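Local coordinates for protein similarities with probable monooxygenase (Photorhabdus luminescens, PDB 4HB9) that binds flavin-adenine dinucleotide and is probably a flavin-dependent monooxygenase of the aromatic ring hydroxylase type, at residues V4-A9 and T14-G19; W128-V133 and D149-N154; R134-H137 and I143-F146. All coordinates share one frame; numbering follows the deposited sequence.

Contact 1 of 3, residues V4-A9 and T14-G19; sequences VGIIGA and TCLAHG. With FAD (flavin-adenine dinucleotide), chain B; EDO (1,2-ethanediol), chain E; EDO (1,2-ethanediol), chain L.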
loop_
_atom_site.group_PDB
_atom_site.type_symbol
_atom_site.label_atom_id
_atom_site.label_comp_id
_atom_site.label_asym_id
_atom_site.label_seq_id
_atom_site.Cartn_x
_atom_site.Cartn_y
_atom_site.Cartn_z
ATOM N N VAL A 4 13.348 2.780 20.172
ATOM C CA VAL A 4 12.075 2.537 19.487
ATOM C C VAL A 4 12.195 1.208 18.755
ATOM O O VAL A 4 13.163 0.966 18.006
ATOM C CB VAL A 4 11.708 3.696 18.515
ATOM C CG1 VAL A 4 10.411 3.401 17.784
ATOM C CG2 VAL A 4 11.576 5.011 19.266
ATOM N N GLY A 5 11.247 0.314 19.017
ATOM C CA GLY A 5 11.153 -0.953 18.305
ATOM C C GLY A 5 10.000 -0.879 17.336
ATOM O O GLY A 5 8.889 -0.506 17.731
ATOM N N ILE A 6 10.269 -1.244 16.077
ATOM C CA ILE A 6 9.259 -1.217 15.017
ATOM C C ILE A 6 9.044 -2.655 14.531
ATOM O O ILE A 6 10.016 -3.364 14.207
ATOM C CB ILE A 6 9.712 -0.354 13.812
ATOM C CG1 ILE A 6 10.005 1.080 14.246
ATOM C CG2 ILE A 6 8.638 -0.384 12.710
ATOM C CD1 ILE A 6 10.733 1.933 13.202
ATOM N N ILE A 7 7.792 -3.106 14.521
ATOM C CA ILE A 7 7.457 -4.396 13.913
ATOM C C ILE A 7 7.089 -4.136 12.454
ATOM O O ILE A 7 6.108 -3.421 12.178
ATOM C CB ILE A 7 6.293 -5.122 14.602
ATOM C CG1 ILE A 7 6.491 -5.192 16.136
ATOM C CG2 ILE A 7 6.166 -6.522 14.041
ATOM C CD1 ILE A 7 7.811 -5.750 16.614
ATOM N N GLY A 8 7.899 -4.691 11.543
ATOM C CA GLY A 8 7.660 -4.568 10.106
ATOM C C GLY A 8 8.600 -3.635 9.366
ATOM O O GLY A 8 8.613 -2.424 9.606
ATOM N N ALA A 9 9.388 -4.213 8.463
ATOM C CA ALA A 9 10.206 -3.455 7.525
ATOM C C ALA A 9 9.468 -3.319 6.195
ATOM O O ALA A 9 9.969 -3.726 5.130
ATOM C CB ALA A 9 11.531 -4.120 7.306
ATOM N N THR A 14 10.190 1.226 7.482
ATOM C CA THR A 14 11.490 1.656 6.995
ATOM C C THR A 14 11.573 3.167 6.921
ATOM O O THR A 14 12.575 3.753 7.355
ATOM C CB THR A 14 11.836 1.011 5.632
ATOM O OG1 THR A 14 10.832 1.311 4.669
ATOM C CG2 THR A 14 11.978 -0.479 5.747
ATOM N N CYS A 15 10.530 3.821 6.411
ATOM C CA CYS A 15 10.534 5.273 6.354
ATOM C C CYS A 15 10.690 5.830 7.763
ATOM O O CYS A 15 11.495 6.736 7.986
ATOM C CB CYS A 15 9.279 5.851 5.698
ATOM S SG CYS A 15 9.394 7.610 5.306
ATOM N N LEU A 16 9.922 5.286 8.708
ATOM C CA LEU A 16 10.015 5.710 10.104
ATOM C C LEU A 16 11.431 5.561 10.651
ATOM O O LEU A 16 11.925 6.457 11.308
ATOM C CB LEU A 16 9.040 4.921 10.994
ATOM C CG LEU A 16 9.042 5.277 12.488
ATOM C CD1 LEU A 16 8.683 6.732 12.741
ATOM C CD2 LEU A 16 8.086 4.357 13.254
ATOM N N ALA A 17 12.068 4.428 10.409
ATOM C CA ALA A 17 13.394 4.191 10.967
ATOM C C ALA A 17 14.406 5.191 10.414
ATOM O O ALA A 17 15.203 5.731 11.164
ATOM C CB ALA A 17 13.844 2.757 10.761
ATOM N N HIS A 18 14.316 5.517 9.122
ATOM C CA HIS A 18 15.135 6.579 8.551
ATOM C C HIS A 18 14.936 7.905 9.244
ATOM O O HIS A 18 15.909 8.615 9.580
ATOM C CB HIS A 18 14.847 6.747 7.060
ATOM C CG HIS A 18 15.487 5.709 6.216
ATOM N ND1 HIS A 18 16.850 5.549 6.148
ATOM C CD2 HIS A 18 14.955 4.770 5.404
ATOM C CE1 HIS A 18 17.128 4.549 5.341
ATOM N NE2 HIS A 18 15.999 4.065 4.871
ATOM N N GLY A 19 13.674 8.246 9.479
ATOM C CA GLY A 19 13.353 9.502 10.108
ATOM C C GLY A 19 13.884 9.599 11.528
ATOM O O GLY A 19 14.449 10.625 11.922
HETATM P PA FAD B . 3.537 -3.232 4.462
HETATM O O1A FAD B . 4.284 -2.376 3.474
HETATM O O2A FAD B . 2.613 -4.347 4.109
HETATM O O5B FAD B . 4.595 -3.779 5.532
HETATM C C5B FAD B . 4.223 -4.637 6.594
HETATM C C4B FAD B . 5.501 -5.352 6.989
HETATM O O4B FAD B . 5.286 -6.018 8.246
HETATM C C3B FAD B . 5.954 -6.412 5.966
HETATM O O3B FAD B . 7.354 -6.318 5.697
HETATM C C2B FAD B . 5.595 -7.706 6.669
HETATM O O2B FAD B . 6.385 -8.827 6.317
HETATM C C1B FAD B . 5.821 -7.318 8.138
HETATM N N9A FAD B . 5.131 -8.141 9.133
HETATM C C8A FAD B . 3.830 -8.537 9.126
HETATM N N7A FAD B . 3.525 -9.232 10.259
HETATM C C5A FAD B . 4.661 -9.279 10.988
HETATM C C6A FAD B . 5.024 -9.880 12.286
HETATM N N6A FAD B . 4.060 -10.564 12.945
HETATM N N1A FAD B . 6.293 -9.746 12.723
HETATM C C2A FAD B . 7.209 -9.039 12.023
HETATM N N3A FAD B . 6.956 -8.460 10.832
HETATM C C4A FAD B . 5.704 -8.549 10.275
HETATM N N1 FAD B . -0.437 2.495 -2.172
HETATM C C2 FAD B . -0.292 3.740 -2.681
HETATM O O2 FAD B . -0.197 4.762 -1.917
HETATM N N3 FAD B . -0.235 3.922 -4.014
HETATM C C4 FAD B . -0.367 2.949 -4.921
HETATM O O4 FAD B . -0.311 3.212 -6.152
HETATM C C4X FAD B . -0.571 1.577 -4.447
HETATM N N5 FAD B . -0.699 0.520 -5.299
HETATM C C5X FAD B . -0.893 -0.723 -4.802
HETATM C C6 FAD B . -1.052 -1.808 -5.658
HETATM C C7 FAD B . -1.245 -3.101 -5.168
HETATM C C7M FAD B . -1.416 -4.284 -6.102
HETATM C C8 FAD B . -1.295 -3.326 -3.713
HETATM C C8M FAD B . -1.491 -4.717 -3.151
HETATM C C9 FAD B . -1.138 -2.245 -2.851
HETATM C C9A FAD B . -0.937 -0.949 -3.326
HETATM N N10 FAD B . -0.781 0.144 -2.444
HETATM C C10 FAD B . -0.605 1.419 -2.971
HETATM C "C1'" FAD B . -0.864 -0.004 -0.977
HETATM C "C2'" FAD B . 0.502 -0.152 -0.310
HETATM O "O2'" FAD B . 1.278 -1.150 -0.950
HETATM C "C3'" FAD B . 0.297 -0.531 1.155
HETATM O "O3'" FAD B . -0.756 0.269 1.692
HETATM C "C4'" FAD B . 1.567 -0.278 1.955
HETATM O "O4'" FAD B . 2.451 -1.356 1.713
HETATM C "C5'" FAD B . 1.307 -0.187 3.444
HETATM O "O5'" FAD B . 2.551 0.045 4.070
HETATM P P FAD B . 2.801 -0.640 5.505
HETATM O O1P FAD B . 4.231 -0.284 5.839
HETATM O O2P FAD B . 1.677 -0.255 6.430
HETATM O O3P FAD B . 2.646 -2.229 5.344
HETATM C C1 EDO E . 19.351 7.238 8.165
HETATM O O1 EDO E . 18.826 6.017 7.748
HETATM C C2 EDO E . 18.353 8.324 7.848
HETATM O O2 EDO E . 18.253 9.148 8.934
HETATM C C1 EDO L . 10.802 -7.526 3.009
HETATM O O1 EDO L . 11.088 -6.625 4.082
HETATM C C2 EDO L . 9.661 -8.415 3.451
HETATM O O2 EDO L . 8.450 -7.656 3.569
#

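Contact 2 of 3, residues W128-V133 and D149-N154; sequences WNKTFV and DGSHEN. With FAD (flavin-adenine dinucleotide), chain B.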
loop_
_atom_site.group_PDB
_atom_site.type_symbol
_atom_site.label_atom_id
_atom_site.label_comp_id
_atom_site.label_asym_id
_atom_site.label_seq_id
_atom_site.Cartn_x
_atom_site.Cartn_y
_atom_site.Cartn_z
ATOM N N TRP A 128 16.047 -9.414 10.631
ATOM C CA TRP A 128 15.272 -10.281 9.767
ATOM C C TRP A 128 14.880 -11.538 10.515
ATOM O O TRP A 128 15.481 -11.855 11.535
ATOM C CB TRP A 128 16.092 -10.643 8.522
ATOM C CG TRP A 128 16.565 -9.445 7.744
ATOM C CD1 TRP A 128 17.793 -8.867 7.803
ATOM C CD2 TRP A 128 15.799 -8.675 6.810
ATOM N NE1 TRP A 128 17.848 -7.784 6.958
ATOM C CE2 TRP A 128 16.639 -7.653 6.324
ATOM C CE3 TRP A 128 14.482 -8.744 6.349
ATOM C CZ2 TRP A 128 16.204 -6.695 5.389
ATOM C CZ3 TRP A 128 14.049 -7.790 5.383
ATOM C CH2 TRP A 128 14.915 -6.786 4.931
ATOM N N ASN A 129 13.855 -12.230 10.010
ATOM C CA ASN A 129 13.377 -13.497 10.565
ATOM C C ASN A 129 12.892 -13.389 12.005
ATOM O O ASN A 129 13.092 -14.287 12.811
ATOM C CB ASN A 129 14.453 -14.572 10.453
ATOM C CG ASN A 129 14.989 -14.701 9.041
ATOM O OD1 ASN A 129 14.299 -15.204 8.152
ATOM N ND2 ASN A 129 16.214 -14.235 8.823
ATOM N N LYS A 130 12.253 -12.273 12.303
ATOM C CA LYS A 130 11.756 -11.970 13.613
ATOM C C LYS A 130 10.260 -11.742 13.481
ATOM O O LYS A 130 9.813 -10.652 13.091
ATOM C CB LYS A 130 12.465 -10.727 14.150
ATOM C CG LYS A 130 13.935 -10.962 14.456
ATOM C CD LYS A 130 14.064 -11.510 15.873
ATOM C CE LYS A 130 15.397 -12.145 16.166
ATOM N NZ LYS A 130 15.497 -12.338 17.647
ATOM N N THR A 131 9.485 -12.778 13.797
ATOM C CA THR A 131 8.032 -12.706 13.708
ATOM C C THR A 131 7.458 -12.335 15.067
ATOM O O THR A 131 7.485 -13.141 15.995
ATOM C CB THR A 131 7.442 -14.066 13.249
ATOM O OG1 THR A 131 7.898 -14.343 11.929
ATOM C CG2 THR A 131 5.927 -14.061 13.238
ATOM N N PHE A 132 6.908 -11.130 15.161
ATOM C CA PHE A 132 6.247 -10.678 16.360
ATOM C C PHE A 132 5.057 -11.585 16.690
ATOM O O PHE A 132 4.277 -11.952 15.809
ATOM C CB PHE A 132 5.778 -9.234 16.206
ATOM C CG PHE A 132 4.833 -8.806 17.264
ATOM C CD1 PHE A 132 5.290 -8.165 18.396
ATOM C CD2 PHE A 132 3.484 -9.085 17.152
ATOM C CE1 PHE A 132 4.409 -7.784 19.395
ATOM C CE2 PHE A 132 2.594 -8.711 18.141
ATOM C CZ PHE A 132 3.058 -8.050 19.266
ATOM N N VAL A 133 4.938 -11.947 17.963
ATOM C CA VAL A 133 3.814 -12.749 18.462
ATOM C C VAL A 133 3.008 -11.964 19.518
ATOM O O VAL A 133 1.782 -11.921 19.463
ATOM C CB VAL A 133 4.314 -14.085 19.062
ATOM C CG1 VAL A 133 3.191 -14.821 19.784
ATOM C CG2 VAL A 133 4.924 -14.972 17.974
ATOM N N ASP A 149 10.193 -17.392 17.187
ATOM C CA ASP A 149 11.318 -18.311 17.401
ATOM C C ASP A 149 11.689 -18.434 18.882
ATOM O O ASP A 149 12.637 -19.163 19.230
ATOM C CB ASP A 149 12.545 -17.898 16.574
ATOM C CG ASP A 149 13.188 -16.592 17.048
ATOM O OD1 ASP A 149 12.640 -15.861 17.910
ATOM O OD2 ASP A 149 14.279 -16.284 16.522
ATOM N N GLY A 150 10.969 -17.720 19.748
ATOM C CA GLY A 150 11.183 -17.822 21.200
ATOM C C GLY A 150 12.134 -16.767 21.757
ATOM O O GLY A 150 12.389 -16.711 22.970
ATOM N N SER A 151 12.657 -15.903 20.890
ATOM C CA SER A 151 13.488 -14.810 21.359
ATOM C C SER A 151 12.635 -13.654 21.875
ATOM O O SER A 151 11.406 -13.641 21.689
ATOM C CB SER A 151 14.453 -14.335 20.263
ATOM O OG SER A 151 13.765 -13.844 19.123
ATOM N N HIS A 152 13.299 -12.697 22.527
ATOM C CA HIS A 152 12.659 -11.478 23.020
ATOM C C HIS A 152 13.630 -10.312 23.019
ATOM O O HIS A 152 14.859 -10.491 23.020
ATOM C CB HIS A 152 12.103 -11.662 24.430
ATOM C CG HIS A 152 13.171 -11.843 25.457
ATOM N ND1 HIS A 152 13.667 -10.798 26.212
ATOM C CD2 HIS A 152 13.884 -12.938 25.810
ATOM C CE1 HIS A 152 14.624 -11.250 27.002
ATOM N NE2 HIS A 152 14.776 -12.544 26.777
ATOM N N GLU A 153 13.065 -9.108 22.989
ATOM C CA GLU A 153 13.837 -7.888 23.113
ATOM C C GLU A 153 13.041 -6.896 23.945
ATOM O O GLU A 153 11.812 -6.922 23.942
ATOM C CB GLU A 153 14.084 -7.262 21.734
ATOM C CG GLU A 153 14.854 -8.123 20.751
ATOM C CD GLU A 153 16.341 -8.227 21.071
ATOM O OE1 GLU A 153 17.012 -9.118 20.499
ATOM O OE2 GLU A 153 16.837 -7.426 21.896
ATOM N N ASN A 154 13.744 -5.972 24.587
ATOM C CA ASN A 154 13.110 -4.935 25.364
ATOM C C ASN A 154 13.307 -3.585 24.666
ATOM O O ASN A 154 14.409 -3.278 24.211
ATOM C CB ASN A 154 13.701 -4.881 26.776
ATOM C CG ASN A 154 13.539 -6.186 27.539
ATOM O OD1 ASN A 154 12.566 -6.926 27.358
ATOM N ND2 ASN A 154 14.498 -6.470 28.418
HETATM P PA FAD B . 3.537 -3.232 4.462
HETATM O O1A FAD B . 4.284 -2.376 3.474
HETATM O O2A FAD B . 2.613 -4.347 4.109
HETATM O O5B FAD B . 4.595 -3.779 5.532
HETATM C C5B FAD B . 4.223 -4.637 6.594
HETATM C C4B FAD B . 5.501 -5.352 6.989
HETATM O O4B FAD B . 5.286 -6.018 8.246
HETATM C C3B FAD B . 5.954 -6.412 5.966
HETATM O O3B FAD B . 7.354 -6.318 5.697
HETATM C C2B FAD B . 5.595 -7.706 6.669
HETATM O O2B FAD B . 6.385 -8.827 6.317
HETATM C C1B FAD B . 5.821 -7.318 8.138
HETATM N N9A FAD B . 5.131 -8.141 9.133
HETATM C C8A FAD B . 3.830 -8.537 9.126
HETATM N N7A FAD B . 3.525 -9.232 10.259
HETATM C C5A FAD B . 4.661 -9.279 10.988
HETATM C C6A FAD B . 5.024 -9.880 12.286
HETATM N N6A FAD B . 4.060 -10.564 12.945
HETATM N N1A FAD B . 6.293 -9.746 12.723
HETATM C C2A FAD B . 7.209 -9.039 12.023
HETATM N N3A FAD B . 6.956 -8.460 10.832
HETATM C C4A FAD B . 5.704 -8.549 10.275
HETATM N N1 FAD B . -0.437 2.495 -2.172
HETATM C C2 FAD B . -0.292 3.740 -2.681
HETATM O O2 FAD B . -0.197 4.762 -1.917
HETATM N N3 FAD B . -0.235 3.922 -4.014
HETATM C C4 FAD B . -0.367 2.949 -4.921
HETATM O O4 FAD B . -0.311 3.212 -6.152
HETATM C C4X FAD B . -0.571 1.577 -4.447
HETATM N N5 FAD B . -0.699 0.520 -5.299
HETATM C C5X FAD B . -0.893 -0.723 -4.802
HETATM C C6 FAD B . -1.052 -1.808 -5.658
HETATM C C7 FAD B . -1.245 -3.101 -5.168
HETATM C C7M FAD B . -1.416 -4.284 -6.102
HETATM C C8 FAD B . -1.295 -3.326 -3.713
HETATM C C8M FAD B . -1.491 -4.717 -3.151
HETATM C C9 FAD B . -1.138 -2.245 -2.851
HETATM C C9A FAD B . -0.937 -0.949 -3.326
HETATM N N10 FAD B . -0.781 0.144 -2.444
HETATM C C10 FAD B . -0.605 1.419 -2.971
HETATM C "C1'" FAD B . -0.864 -0.004 -0.977
HETATM C "C2'" FAD B . 0.502 -0.152 -0.310
HETATM O "O2'" FAD B . 1.278 -1.150 -0.950
HETATM C "C3'" FAD B . 0.297 -0.531 1.155
HETATM O "O3'" FAD B . -0.756 0.269 1.692
HETATM C "C4'" FAD B . 1.567 -0.278 1.955
HETATM O "O4'" FAD B . 2.451 -1.356 1.713
HETATM C "C5'" FAD B . 1.307 -0.187 3.444
HETATM O "O5'" FAD B . 2.551 0.045 4.070
HETATM P P FAD B . 2.801 -0.640 5.505
HETATM O O1P FAD B . 4.231 -0.284 5.839
HETATM O O2P FAD B . 1.677 -0.255 6.430
HETATM O O3P FAD B . 2.646 -2.229 5.344
HETATM O O HOH W 1 10.767 -15.202 14.851
HETATM O O HOH W 2 15.035 -15.614 14.004
HETATM O O HOH W 3 16.404 -15.284 17.547
#

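Contact 3 of 3, residues R134-H137 and I143-F146; sequences RYEH and IKIF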
loop_
_atom_site.group_PDB
_atom_site.type_symbol
_atom_site.label_atom_id
_atom_site.label_comp_id
_atom_site.label_asym_id
_atom_site.label_seq_id
_atom_site.Cartn_x
_atom_site.Cartn_y
_atom_site.Cartn_z
ATOM N N ARG A 134 3.686 -11.330 20.469
ATOM C CA ARG A 134 3.022 -10.511 21.481
ATOM C C ARG A 134 3.989 -9.603 22.206
ATOM O O ARG A 134 5.191 -9.763 22.107
ATOM C CB ARG A 134 2.286 -11.391 22.513
ATOM C CG ARG A 134 3.200 -12.213 23.391
ATOM C CD ARG A 134 2.425 -13.198 24.279
ATOM N NE ARG A 134 3.377 -14.070 24.965
ATOM C CZ ARG A 134 3.888 -13.845 26.173
ATOM N NH1 ARG A 134 3.528 -12.778 26.886
ATOM N NH2 ARG A 134 4.761 -14.703 26.677
ATOM N N TYR A 135 3.444 -8.648 22.951
ATOM C CA TYR A 135 4.236 -7.846 23.842
ATOM C C TYR A 135 3.685 -7.871 25.259
ATOM O O TYR A 135 2.500 -8.204 25.475
ATOM C CB TYR A 135 4.291 -6.403 23.356
ATOM C CG TYR A 135 2.966 -5.689 23.394
ATOM C CD1 TYR A 135 2.512 -5.074 24.567
ATOM C CD2 TYR A 135 2.173 -5.607 22.261
ATOM C CE1 TYR A 135 1.300 -4.402 24.605
ATOM C CE2 TYR A 135 0.963 -4.936 22.278
ATOM C CZ TYR A 135 0.525 -4.344 23.451
ATOM O OH TYR A 135 -0.665 -3.668 23.468
ATOM N N GLU A 136 4.557 -7.497 26.198
ATOM C CA GLU A 136 4.211 -7.319 27.607
ATOM C C GLU A 136 4.810 -6.039 28.142
ATOM O O GLU A 136 5.991 -5.772 27.935
ATOM C CB GLU A 136 4.804 -8.442 28.464
ATOM C CG GLU A 136 4.128 -9.788 28.361
ATOM C CD GLU A 136 4.712 -10.814 29.326
ATOM O OE1 GLU A 136 5.801 -10.562 29.895
ATOM O OE2 GLU A 136 4.076 -11.885 29.490
ATOM N N HIS A 137 4.030 -5.277 28.889
ATOM C CA HIS A 137 4.581 -4.137 29.608
ATOM C C HIS A 137 5.455 -4.629 30.758
ATOM O O HIS A 137 5.086 -5.577 31.445
ATOM C CB HIS A 137 3.464 -3.237 30.112
ATOM C CG HIS A 137 2.897 -2.358 29.044
ATOM N ND1 HIS A 137 3.613 -1.322 28.487
ATOM C CD2 HIS A 137 1.699 -2.370 28.417
ATOM C CE1 HIS A 137 2.875 -0.723 27.568
ATOM N NE2 HIS A 137 1.710 -1.341 27.504
ATOM N N ILE A 143 8.879 -2.176 27.292
ATOM C CA ILE A 143 8.043 -3.172 26.641
ATOM C C ILE A 143 8.887 -4.348 26.231
ATOM O O ILE A 143 9.940 -4.180 25.611
ATOM C CB ILE A 143 7.389 -2.594 25.387
ATOM C CG1 ILE A 143 6.565 -1.358 25.747
ATOM C CG2 ILE A 143 6.515 -3.634 24.701
ATOM C CD1 ILE A 143 6.291 -0.472 24.564
ATOM N N LYS A 144 8.418 -5.538 26.574
ATOM C CA LYS A 144 9.088 -6.770 26.220
ATOM C C LYS A 144 8.369 -7.309 24.987
ATOM O O LYS A 144 7.163 -7.499 25.022
ATOM C CB LYS A 144 9.022 -7.783 27.383
ATOM C CG LYS A 144 9.804 -9.054 27.119
ATOM C CD LYS A 144 9.890 -9.927 28.358
ATOM C CE LYS A 144 10.871 -11.070 28.146
ATOM N NZ LYS A 144 10.838 -12.095 29.238
ATOM N N ILE A 145 9.122 -7.544 23.913
ATOM C CA ILE A 145 8.571 -8.093 22.677
ATOM C C ILE A 145 8.949 -9.555 22.561
ATOM O O ILE A 145 10.115 -9.889 22.706
ATOM C CB ILE A 145 9.145 -7.380 21.423
ATOM C CG1 ILE A 145 9.085 -5.856 21.573
ATOM C CG2 ILE A 145 8.374 -7.825 20.180
ATOM C CD1 ILE A 145 10.009 -5.124 20.602
ATOM N N PHE A 146 7.974 -10.419 22.268
ATOM C CA PHE A 146 8.233 -11.840 22.048
ATOM C C PHE A 146 8.093 -12.215 20.579
ATOM O O PHE A 146 7.092 -11.885 19.967
ATOM C CB PHE A 146 7.213 -12.674 22.824
ATOM C CG PHE A 146 7.278 -12.477 24.316
ATOM C CD1 PHE A 146 7.949 -13.380 25.122
ATOM C CD2 PHE A 146 6.689 -11.378 24.908
ATOM C CE1 PHE A 146 8.007 -13.208 26.500
ATOM C CE2 PHE A 146 6.752 -11.190 26.286
ATOM C CZ PHE A 146 7.405 -12.111 27.087
#

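Contact 1 of 3, residues V4-A9 and T14-G19
In the dinucleotide-binding beta-alpha-beta unit of this flavoprotein, Ile-6 on strand 3-7 meets Leu-16 and Ala-17 on helix 11-22. One terminal methyl does most of the work: Ile-6 CD1 lies 3.6 Å from Leu-16 CD2 and 4.0 Å from Ala-17 CB, so it rests on the helix where the two residues adjoin. Ile-6 reaches that far because CG1 stands anti to the carbonyl carbon (chi1 -58°) and the chain beyond it is extended. Leu-16 crosses it at a slant rather than lying alongside. No hydrogen bond passes between the segments, and the touching residues are all buried; Val-27 of strand 26-30 covers both Ile-6 and Ala-17. Nearer the turn the join continues with Thr-14, whose CG2 approaches Ala-9 C at 3.8 Å and Ala-9 CB at 4.0 Å. The hydroxyl of Thr-14 faces other work, bonding to Gly-10 O within the turn. The strand's end also serves the cofactor: Ile-7 CG2 packs 3.4 Å from C2A of the FAD adenine, and Gly-8 CA comes within 3.3 Å of the ribose O4B, a close approach of backbone to sugar. Ala-9 N hydrogen-bonds to Glu-31, which also binds FAD. A glycine-rich turn between first strand and first helix, with the helix packed on the strand through apolar side chains, is the hallmark of the Rossmann-type FAD fold.

Contact 2 of 3, residues W128-V133 and D149-N154
Lys-130 and Ser-151 make the close part of this contact, joined by a single direct hydrogen bond in which Lys-130 NZ gives to Ser-151 OG at 2.7 Å. The lysine chain is bent at its second torsion (chi2 -86°) and straight beyond it, which carries the ammonium across to the serine and brings CE alongside the hydroxyl. Ser-151 OG in turn donates to Asp-149 OD1 at 2.6 Å, using the syn lone pair of that oxygen. The same OD1 takes a second bond, from Ser-151 N at 3.0 Å, which arrives from above the carboxylate plane and closes an Asx turn. Two bonds thus grip one carboxylate oxygen; the one from OG steadies the hydroxyl that receives the lysine, and the one from N fixes the turn. The other oxygen belongs to the solvent side. Asp-149 OD2 stays 4.3 Å from Lys-130 NZ, beyond a salt bridge, and a water fills in, accepting from the ammonium and donating to the carboxylate. A second water links OD2 to Asn-129 O, while a third is shared by Asn-129 O, Thr-131 N and Asp-149 N. The nearby carboxylates of Asp-149 and Glu-153 would be expected to favour the charged lysine. On the inner side of segment 128-133, Phe-132 reads the adenine with its backbone: its N donates to FAD N1A at 2.9 Å, and its O accepts from N6A at 3.2 Å. Segment 128-133 runs from the edge of the parallel sheet into strand 132-137, with Lys-130 and Glu-153 touching Tyr-30 of strand 26-30, Phe-132 against helix 167-172, and strand 143-147 lying between strands 132-137 and 152-155.

Contact 3 of 3, residues R134-H137 and I143-F146
Arg-134 lays its guanidinium flat over one face of the Phe-146 ring, the planes only 18° apart and the centres 3.8 Å from each other. The central carbon of the group, CZ, stands almost directly above the ring centroid, 7° off its normal, so the stack is also a cation-pi pair. The arginine begins with CG between the backbone N and the carbonyl carbon (chi1 68°) and then runs extended to NE, which takes the group out over the ring. Its rotation is fixed further by Glu-136, two residues along the same strand: Arg-134 NH1 reaches Glu-136 OE2 at 2.8 Å in a salt bridge, nearly within the guanidinium plane but tilted out of the carboxylate plane. Glu-136, the other half of the salt bridge, meets the same ring at its rim, with OE1 3.6 Å from Phe-146 CZ and the carboxylate turned steeply to it, in surroundings largely open to solvent.

Beneath these groups lies an antiparallel beta hairpin, strands 132-137 and 143-147, with Arg-134/Phe-146 and Glu-136/Lys-144 as hydrogen-bonded pairs. Phe-146 N gives to Arg-134 O at 2.9 Å; the return bond, Arg-134 N to Phe-146 O, is weak at 3.5 Å, whereas both bonds of the Glu-136/Lys-144 pair are of normal length.

The opposite face carries the non-hydrogen-bonded pairs. There Ile-143 sends CG2 to Tyr-135 CB at 3.8 Å, while its CG1 lies beside the His-137 ring, both side chains pointing the same way. Leu-158 of strand 157-160 covers Tyr-135, Ile-143 and Ile-145.

From the N terminus, contact 1 comes first and closes a very short connection, the glycine turn and first residues of helix 11-22, before either of the others opens. Contact 2 then opens at 128-133 and closes at 149-154, and contact 3 is nested within it as the hairpin 134-137/143-146. These two share strand 132-137 and the three-stranded antiparallel sheet, whose central strand 143-147 bonds to both neighbours through Val-133 and Glu-153. The sheet is tied to the parallel one by Ile-7, which packs against Phe-132 of contact 2 and Ile-145 of contact 3. Contacts 1 and 2 also meet at the adenosine end of FAD.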